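Local structure of 2-hydroxyisobutanoyl-CoA mutase large subunit (4R3U) at residues F307-V310 with A311-R314; T389-A392 with M393-A396; T509-V512 with R513-D517. The protein catalyses, together with the small cobalamin-binding subunit HcmB, the interconversion of 2-hydroxyisobutyryl-CoA and (S)-3-hydroxybutyryl-CoA. All coordinates share one frame; numbering follows the deposited sequence.

How the interactions relate
All three interactions are local contacts along or at the ends of helices, and no two of them touch. Interaction 2 lies nearest the reaction centre: the Met393 side chain is about 5 Å from bound 5'-deoxyadenosine and about 8 Å from cobalamin. Interaction 1 lies farther out, on helix 306-327; its Phe313 side chain is about 12 Å from bound 3-hydroxybutanoyl-CoA. The centres of interactions 1 and 2 are about 27 Å apart. Interaction 3, a surface contact at the end of helix 501-515, lies away from the annotated sites, with its centre about 37 Å from that of interaction 2 and about 50 Å from that of interaction 1, across the chain's centre.

Interaction 1: F307-V310 with A311-R314; sequences FEEV and AKFR
Glu309 and Lys312 leave one turn of helix 306-327 in company, their side chains alongside each other. Lys312 NZ donates to Glu309 OE1 at 2.6 Å, a hydrogen bond within a salt bridge that meets the syn side of the carboxylate from 28° out of its plane. The lysine bends at chi3 (80°), which brings its ammonium group back beside the glutamate. Both charges have further partners: Glu309 OE1 also accepts from Gln303 N, while Lys312 NZ reaches Glu267 OE1 and Val301 O. The two carboxylates would probably favour the charged form of this buried lysine.

Packing is close round the backbone oxygen of Glu309, which sits over one face of the Phe313 ring. The same oxygen, Glu309 O, accepts from Phe313 N at 3.1 Å. Phe313 also stacks on Phe340 and touches Phe300 and Ser302. These neighbours place the helix in the fold: 306-327 is the crossover helix of a beta-alpha-beta unit of the TIM barrel, running between strands 298-302 and 340-344, and the Phe313 ring packs against residues of both.

The Val310 and Arg314 pair is looser. Val310 CG1 comes only within 3.9 Å of Arg314 CD, although the backbone bond from Arg314 N to Val310 O is 3.1 Å long. Arg314, bent at chi3, carries its guanidinium on to salt bridges with Glu423 and Asp414. Even this looser flank is no solvent face, since all eight residues are buried: Val422 of helix 420-442 packs on Phe307 and Val310, and Pro415 of the second subunit packs on Phe307.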
loop_
_atom_site.group_PDB
_atom_site.type_symbol
_atom_site.label_atom_id
_atom_site.label_comp_id
_atom_site.label_asym_id
_atom_site.label_seq_id
_atom_site.Cartn_x
_atom_site.Cartn_y
_atom_site.Cartn_z
ATOM N N PHE A 307 -6.567 11.110 -0.614
ATOM C CA PHE A 307 -7.580 11.761 -1.447
ATOM C C PHE A 307 -7.253 13.156 -1.882
ATOM O O PHE A 307 -7.499 13.481 -3.053
ATOM C CB PHE A 307 -8.970 11.675 -0.844
ATOM C CG PHE A 307 -9.491 10.261 -0.827
ATOM C CD1 PHE A 307 -9.845 9.619 -2.011
ATOM C CD2 PHE A 307 -9.595 9.558 0.363
ATOM C CE1 PHE A 307 -10.324 8.314 -1.997
ATOM C CE2 PHE A 307 -10.066 8.253 0.370
ATOM C CZ PHE A 307 -10.441 7.645 -0.812
ATOM N N GLU A 308 -6.629 13.962 -0.981
ATOM C CA GLU A 308 -6.184 15.322 -1.297
ATOM C C GLU A 308 -5.201 15.365 -2.513
ATOM O O GLU A 308 -5.323 16.229 -3.379
ATOM C CB GLU A 308 -5.559 15.948 -0.070
ATOM C CG GLU A 308 -4.797 17.231 -0.314
ATOM C CD GLU A 308 -4.427 17.911 0.985
ATOM O OE1 GLU A 308 -3.614 17.340 1.754
ATOM O OE2 GLU A 308 -5.029 18.973 1.270
ATOM N N GLU A 309 -4.252 14.424 -2.561
ATOM C CA GLU A 309 -3.255 14.299 -3.624
ATOM C C GLU A 309 -3.879 13.982 -4.961
ATOM O O GLU A 309 -3.507 14.596 -5.936
ATOM C CB GLU A 309 -2.168 13.278 -3.217
ATOM C CG GLU A 309 -1.286 13.843 -2.122
ATOM C CD GLU A 309 -0.551 15.113 -2.531
ATOM O OE1 GLU A 309 0.239 15.048 -3.499
ATOM O OE2 GLU A 309 -0.761 16.171 -1.892
ATOM N N VAL A 310 -4.898 13.119 -4.991
ATOM C CA VAL A 310 -5.671 12.785 -6.192
ATOM C C VAL A 310 -6.465 14.035 -6.665
ATOM O O VAL A 310 -6.439 14.373 -7.850
ATOM C CB VAL A 310 -6.603 11.564 -5.941
ATOM C CG1 VAL A 310 -7.481 11.285 -7.151
ATOM C CG2 VAL A 310 -5.798 10.319 -5.555
ATOM N N ALA A 311 -7.132 14.725 -5.726
ATOM C CA ALA A 311 -7.907 15.932 -5.994
ATOM C C ALA A 311 -6.996 17.015 -6.604
ATOM O O ALA A 311 -7.393 17.695 -7.551
ATOM C CB ALA A 311 -8.504 16.443 -4.699
ATOM N N LYS A 312 -5.771 17.155 -6.052
ATOM C CA LYS A 312 -4.748 18.099 -6.458
ATOM C C LYS A 312 -4.322 17.843 -7.904
ATOM O O LYS A 312 -4.212 18.795 -8.673
ATOM C CB LYS A 312 -3.556 17.972 -5.495
ATOM C CG LYS A 312 -2.430 18.996 -5.682
ATOM C CD LYS A 312 -1.119 18.489 -5.065
ATOM C CE LYS A 312 -0.428 17.517 -5.994
ATOM N NZ LYS A 312 0.691 16.814 -5.323
ATOM N N PHE A 313 -4.089 16.561 -8.281
ATOM C CA PHE A 313 -3.654 16.180 -9.633
ATOM C C PHE A 313 -4.725 16.501 -10.675
ATOM O O PHE A 313 -4.397 17.019 -11.747
ATOM C CB PHE A 313 -3.273 14.698 -9.683
ATOM C CG PHE A 313 -2.132 14.232 -8.800
ATOM C CD1 PHE A 313 -0.923 14.925 -8.770
ATOM C CD2 PHE A 313 -2.234 13.047 -8.067
ATOM C CE1 PHE A 313 0.149 14.464 -7.992
ATOM C CE2 PHE A 313 -1.178 12.601 -7.264
ATOM C CZ PHE A 313 0.012 13.297 -7.251
ATOM N N ARG A 314 -6.006 16.218 -10.351
ATOM C CA ARG A 314 -7.165 16.463 -11.218
ATOM C C ARG A 314 -7.421 17.949 -11.333
ATOM O O ARG A 314 -7.643 18.445 -12.447
ATOM C CB ARG A 314 -8.400 15.694 -10.720
ATOM C CG ARG A 314 -8.184 14.180 -10.733
ATOM C CD ARG A 314 -9.236 13.426 -9.948
ATOM N NE ARG A 314 -10.393 13.078 -10.775
ATOM C CZ ARG A 314 -11.546 13.736 -10.779
ATOM N NH1 ARG A 314 -11.719 14.797 -9.995
ATOM N NH2 ARG A 314 -12.540 13.336 -11.565
#

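Interaction 2: T389-A392 with M393-A396; sequences TEDA and MKMA
Met393, Lys394, Met395 and Ala396 donate their backbone N-H groups to the carbonyls of Thr389, Glu390, Asp391 and Ala392 in turn, the regular i to i+4 ladder that opens helix 390-405; the shortest rung, Lys394 N to Glu390 O, measures 2.8 Å. Thr389 is the N-cap. Thr389 OG1 accepts from Ala392 N at 3.3 Å, satisfying an N-H that the first turn would otherwise leave without a helical acceptor, and the threonine's own N donates to Asp382.

The Asp391 and Lys394 side chains are aligned with each other. Their charged ends pair only loosely, in a long salt bridge with Asp391 OD1 3.9 Å from Lys394 NZ, and the carboxylate oxygen Asp391 OD1 is slightly closer to the methylene Lys394 CE, at 3.7 Å. The stronger partner of the ammonium is Glu485 of the second subunit, which makes this lysine part of the interface between the two large subunits. Met395 packs there too, on Met355 of that second subunit.

Met393 leaves the helix on another side. Its CG is anti to the carbonyl carbon (chi1 -73°), and further bends at chi2 and chi3 curl the chain back until Met393 CE lies 4.1 Å from Ala392 C. Gln100 of strand 97-102, Arg113 and Leu117 of helix 107-119, and Pro388 pack against the Met393 side chain. Pro388 lines the 5'-deoxyadenosine pocket, and the Met393 side chain is about 5 Å from that ligand, consistent with this N-capped first turn belonging to the second shell of the adenosyl site.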
loop_
_atom_site.group_PDB
_atom_site.type_symbol
_atom_site.label_atom_id
_atom_site.label_comp_id
_atom_site.label_asym_id
_atom_site.label_seq_id
_atom_site.Cartn_x
_atom_site.Cartn_y
_atom_site.Cartn_z
ATOM N N THR A 389 19.874 1.343 -2.587
ATOM C CA THR A 389 20.489 0.080 -2.932
ATOM C C THR A 389 19.656 -0.526 -4.057
ATOM O O THR A 389 18.545 -0.077 -4.360
ATOM C CB THR A 389 20.526 -0.884 -1.719
ATOM O OG1 THR A 389 19.193 -1.162 -1.271
ATOM C CG2 THR A 389 21.399 -0.386 -0.588
ATOM N N GLU A 390 20.195 -1.563 -4.664
ATOM C CA GLU A 390 19.517 -2.313 -5.701
ATOM C C GLU A 390 18.225 -2.915 -5.156
ATOM O O GLU A 390 17.184 -2.697 -5.754
ATOM C CB GLU A 390 20.443 -3.391 -6.238
ATOM C CG GLU A 390 21.553 -2.823 -7.093
ATOM C CD GLU A 390 22.398 -3.866 -7.785
ATOM O OE1 GLU A 390 22.507 -4.989 -7.244
ATOM O OE2 GLU A 390 22.961 -3.560 -8.861
ATOM N N ASP A 391 18.271 -3.574 -3.985
ATOM C CA ASP A 391 17.098 -4.197 -3.339
ATOM C C ASP A 391 15.966 -3.219 -3.053
ATOM O O ASP A 391 14.815 -3.557 -3.254
ATOM C CB ASP A 391 17.487 -4.937 -2.043
ATOM C CG ASP A 391 18.244 -6.243 -2.192
ATOM O OD1 ASP A 391 18.165 -6.862 -3.286
ATOM O OD2 ASP A 391 18.862 -6.689 -1.188
ATOM N N ALA A 392 16.303 -2.018 -2.579
ATOM C CA ALA A 392 15.375 -0.942 -2.267
ATOM C C ALA A 392 14.670 -0.475 -3.553
ATOM O O ALA A 392 13.445 -0.335 -3.558
ATOM C CB ALA A 392 16.121 0.205 -1.613
ATOM N N MET A 393 15.425 -0.298 -4.650
ATOM C CA MET A 393 14.874 0.069 -5.951
ATOM C C MET A 393 14.032 -1.020 -6.535
ATOM O O MET A 393 12.956 -0.735 -7.057
ATOM C CB MET A 393 15.958 0.561 -6.923
ATOM C CG MET A 393 16.485 1.962 -6.587
ATOM S SD MET A 393 15.254 3.313 -6.709
ATOM C CE MET A 393 14.595 3.382 -5.022
ATOM N N LYS A 394 14.463 -2.280 -6.382
ATOM C CA LYS A 394 13.732 -3.483 -6.822
ATOM C C LYS A 394 12.351 -3.506 -6.148
ATOM O O LYS A 394 11.347 -3.668 -6.838
ATOM C CB LYS A 394 14.530 -4.724 -6.464
ATOM C CG LYS A 394 14.346 -5.884 -7.441
ATOM C CD LYS A 394 14.496 -7.276 -6.816
ATOM C CE LYS A 394 15.688 -7.546 -5.946
ATOM N NZ LYS A 394 15.677 -8.945 -5.438
ATOM N N MET A 395 12.289 -3.241 -4.811
ATOM C CA MET A 395 11.042 -3.209 -4.032
ATOM C C MET A 395 10.120 -2.085 -4.518
ATOM O O MET A 395 8.893 -2.296 -4.628
ATOM C CB MET A 395 11.337 -3.110 -2.546
ATOM C CG MET A 395 10.076 -3.019 -1.643
ATOM S SD MET A 395 8.973 -4.448 -1.726
ATOM C CE MET A 395 10.055 -5.770 -1.104
ATOM N N ALA A 396 10.714 -0.914 -4.874
ATOM C CA ALA A 396 9.997 0.239 -5.403
ATOM C C ALA A 396 9.371 -0.097 -6.743
ATOM O O ALA A 396 8.239 0.297 -6.986
ATOM C CB ALA A 396 10.928 1.423 -5.515
#

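Interaction 3: T509-V512 with R513-D517; sequences TRRV and RAERD
Thr509 and Arg513 meet one turn apart in the last stretch of helix 501-515, just before a short link in which Asp517 holds the N-cap position of helix 518-532. The threonine methyl lies over the centre of the guanidinium, with Thr509 CG2 3.5 Å from Arg513 CZ, so a flat cation rests face-on against a hydrocarbon group. Having CG2 anti to the backbone N of Thr509 directs the methyl at this face and leaves OG1 to bond Asp156. Arg513 is extended from CG to NE, and its two terminal nitrogens form salt bridges with Asp138 and Asp140. With a leucine here, those two aspartates would probably lose their cationic mates and the Thr509 methyl its flat cover.

The exposed pair Arg511 and Glu515 is turned quite differently. Its guanidinium and carboxylate planes stand 79° apart, and Glu515 OE2 lies over one face of the guanidinium, 2.9 Å from Arg511 NH1. No N-H points at the oxygen, so this salt bridge works by charge alone. Arg511 bends at chi3 (47°), which brings its end over to the glutamate, and the backbone bond from Glu515 N to Arg511 O is nearly straight at 170°.

Where the helix ends, Arg516 leaves helical geometry and Arg516 N makes only a weak bond to Val512 O, at 3.2 Å. Its guanidinium forms salt bridges with Asp555 and Glu518, and toward the rim of one face of the Arg516 guanidinium sits Arg513 CG, 3.8 Å above the plane.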
loop_
_atom_site.group_PDB
_atom_site.type_symbol
_atom_site.label_atom_id
_atom_site.label_comp_id
_atom_site.label_asym_id
_atom_site.label_seq_id
_atom_site.Cartn_x
_atom_site.Cartn_y
_atom_site.Cartn_z
ATOM N N THR A 509 38.349 13.922 -17.392
ATOM C CA THR A 509 38.163 15.358 -17.640
ATOM C C THR A 509 39.470 15.981 -18.136
ATOM O O THR A 509 39.444 16.708 -19.137
ATOM C CB THR A 509 37.497 16.066 -16.430
ATOM O OG1 THR A 509 36.202 15.501 -16.257
ATOM C CG2 THR A 509 37.311 17.559 -16.643
ATOM N N ARG A 510 40.617 15.639 -17.471
ATOM C CA ARG A 510 41.970 16.122 -17.805
ATOM C C ARG A 510 42.388 15.687 -19.216
ATOM O O ARG A 510 43.022 16.472 -19.942
ATOM C CB ARG A 510 43.020 15.623 -16.783
ATOM C CG ARG A 510 42.999 16.329 -15.427
ATOM C CD ARG A 510 44.202 15.944 -14.576
ATOM N NE ARG A 510 44.088 16.454 -13.208
ATOM C CZ ARG A 510 44.860 16.074 -12.186
ATOM N NH1 ARG A 510 45.796 15.145 -12.359
ATOM N NH2 ARG A 510 44.682 16.602 -10.979
ATOM N N ARG A 511 42.040 14.429 -19.580
ATOM C CA ARG A 511 42.321 13.780 -20.850
ATOM C C ARG A 511 41.556 14.486 -21.969
ATOM O O ARG A 511 42.160 14.845 -22.985
ATOM C CB ARG A 511 41.928 12.290 -20.774
ATOM C CG ARG A 511 42.445 11.423 -21.919
ATOM C CD ARG A 511 41.610 10.170 -22.150
ATOM N NE ARG A 511 40.157 10.402 -22.187
ATOM C CZ ARG A 511 39.375 10.141 -23.229
ATOM N NH1 ARG A 511 39.889 9.639 -24.346
ATOM N NH2 ARG A 511 38.074 10.380 -23.163
ATOM N N VAL A 512 40.244 14.721 -21.771
ATOM C CA VAL A 512 39.351 15.403 -22.727
ATOM C C VAL A 512 39.920 16.788 -23.074
ATOM O O VAL A 512 40.031 17.121 -24.264
ATOM C CB VAL A 512 37.873 15.443 -22.227
ATOM C CG1 VAL A 512 36.999 16.375 -23.075
ATOM C CG2 VAL A 512 37.271 14.032 -22.163
ATOM N N ARG A 513 40.323 17.563 -22.038
ATOM C CA ARG A 513 40.951 18.880 -22.185
ATOM C C ARG A 513 42.291 18.788 -22.922
ATOM O O ARG A 513 42.605 19.680 -23.715
ATOM C CB ARG A 513 41.187 19.529 -20.816
ATOM C CG ARG A 513 39.950 19.932 -20.058
ATOM C CD ARG A 513 40.383 20.446 -18.710
ATOM N NE ARG A 513 39.273 20.810 -17.826
ATOM C CZ ARG A 513 39.231 20.519 -16.529
ATOM N NH1 ARG A 513 40.204 19.806 -15.969
ATOM N NH2 ARG A 513 38.203 20.909 -15.788
ATOM N N ALA A 514 43.089 17.732 -22.653
ATOM C CA ALA A 514 44.413 17.533 -23.287
ATOM C C ALA A 514 44.305 17.193 -24.793
ATOM O O ALA A 514 44.969 17.830 -25.606
ATOM C CB ALA A 514 45.192 16.448 -22.553
ATOM N N GLU A 515 43.423 16.226 -25.147
ATOM C CA GLU A 515 43.150 15.703 -26.495
ATOM C C GLU A 515 42.472 16.692 -27.445
ATOM O O GLU A 515 42.588 16.528 -28.667
ATOM C CB GLU A 515 42.272 14.437 -26.400
ATOM C CG GLU A 515 43.044 13.150 -26.152
ATOM C CD GLU A 515 42.233 11.893 -25.873
ATOM O OE1 GLU A 515 42.855 10.808 -25.792
ATOM O OE2 GLU A 515 40.992 11.985 -25.707
ATOM N N ARG A 516 41.765 17.698 -26.905
ATOM C CA ARG A 516 41.019 18.655 -27.714
ATOM C C ARG A 516 41.856 19.741 -28.391
ATOM O O ARG A 516 43.021 19.974 -28.022
ATOM C CB ARG A 516 39.869 19.279 -26.896
ATOM C CG ARG A 516 40.297 20.476 -26.052
ATOM C CD ARG A 516 39.227 20.861 -25.064
ATOM N NE ARG A 516 39.676 21.975 -24.238
ATOM C CZ ARG A 516 39.044 22.414 -23.158
ATOM N NH1 ARG A 516 37.929 21.826 -22.747
ATOM N NH2 ARG A 516 39.527 23.438 -22.474
ATOM N N ASP A 517 41.230 20.407 -29.391
ATOM C CA ASP A 517 41.781 21.548 -30.120
ATOM C C ASP A 517 41.473 22.766 -29.257
ATOM O O ASP A 517 40.366 23.306 -29.329
ATOM C CB ASP A 517 41.133 21.677 -31.518
ATOM C CG ASP A 517 41.724 22.733 -32.439
ATOM O OD1 ASP A 517 42.601 23.506 -31.984
ATOM O OD2 ASP A 517 41.296 22.801 -33.603
#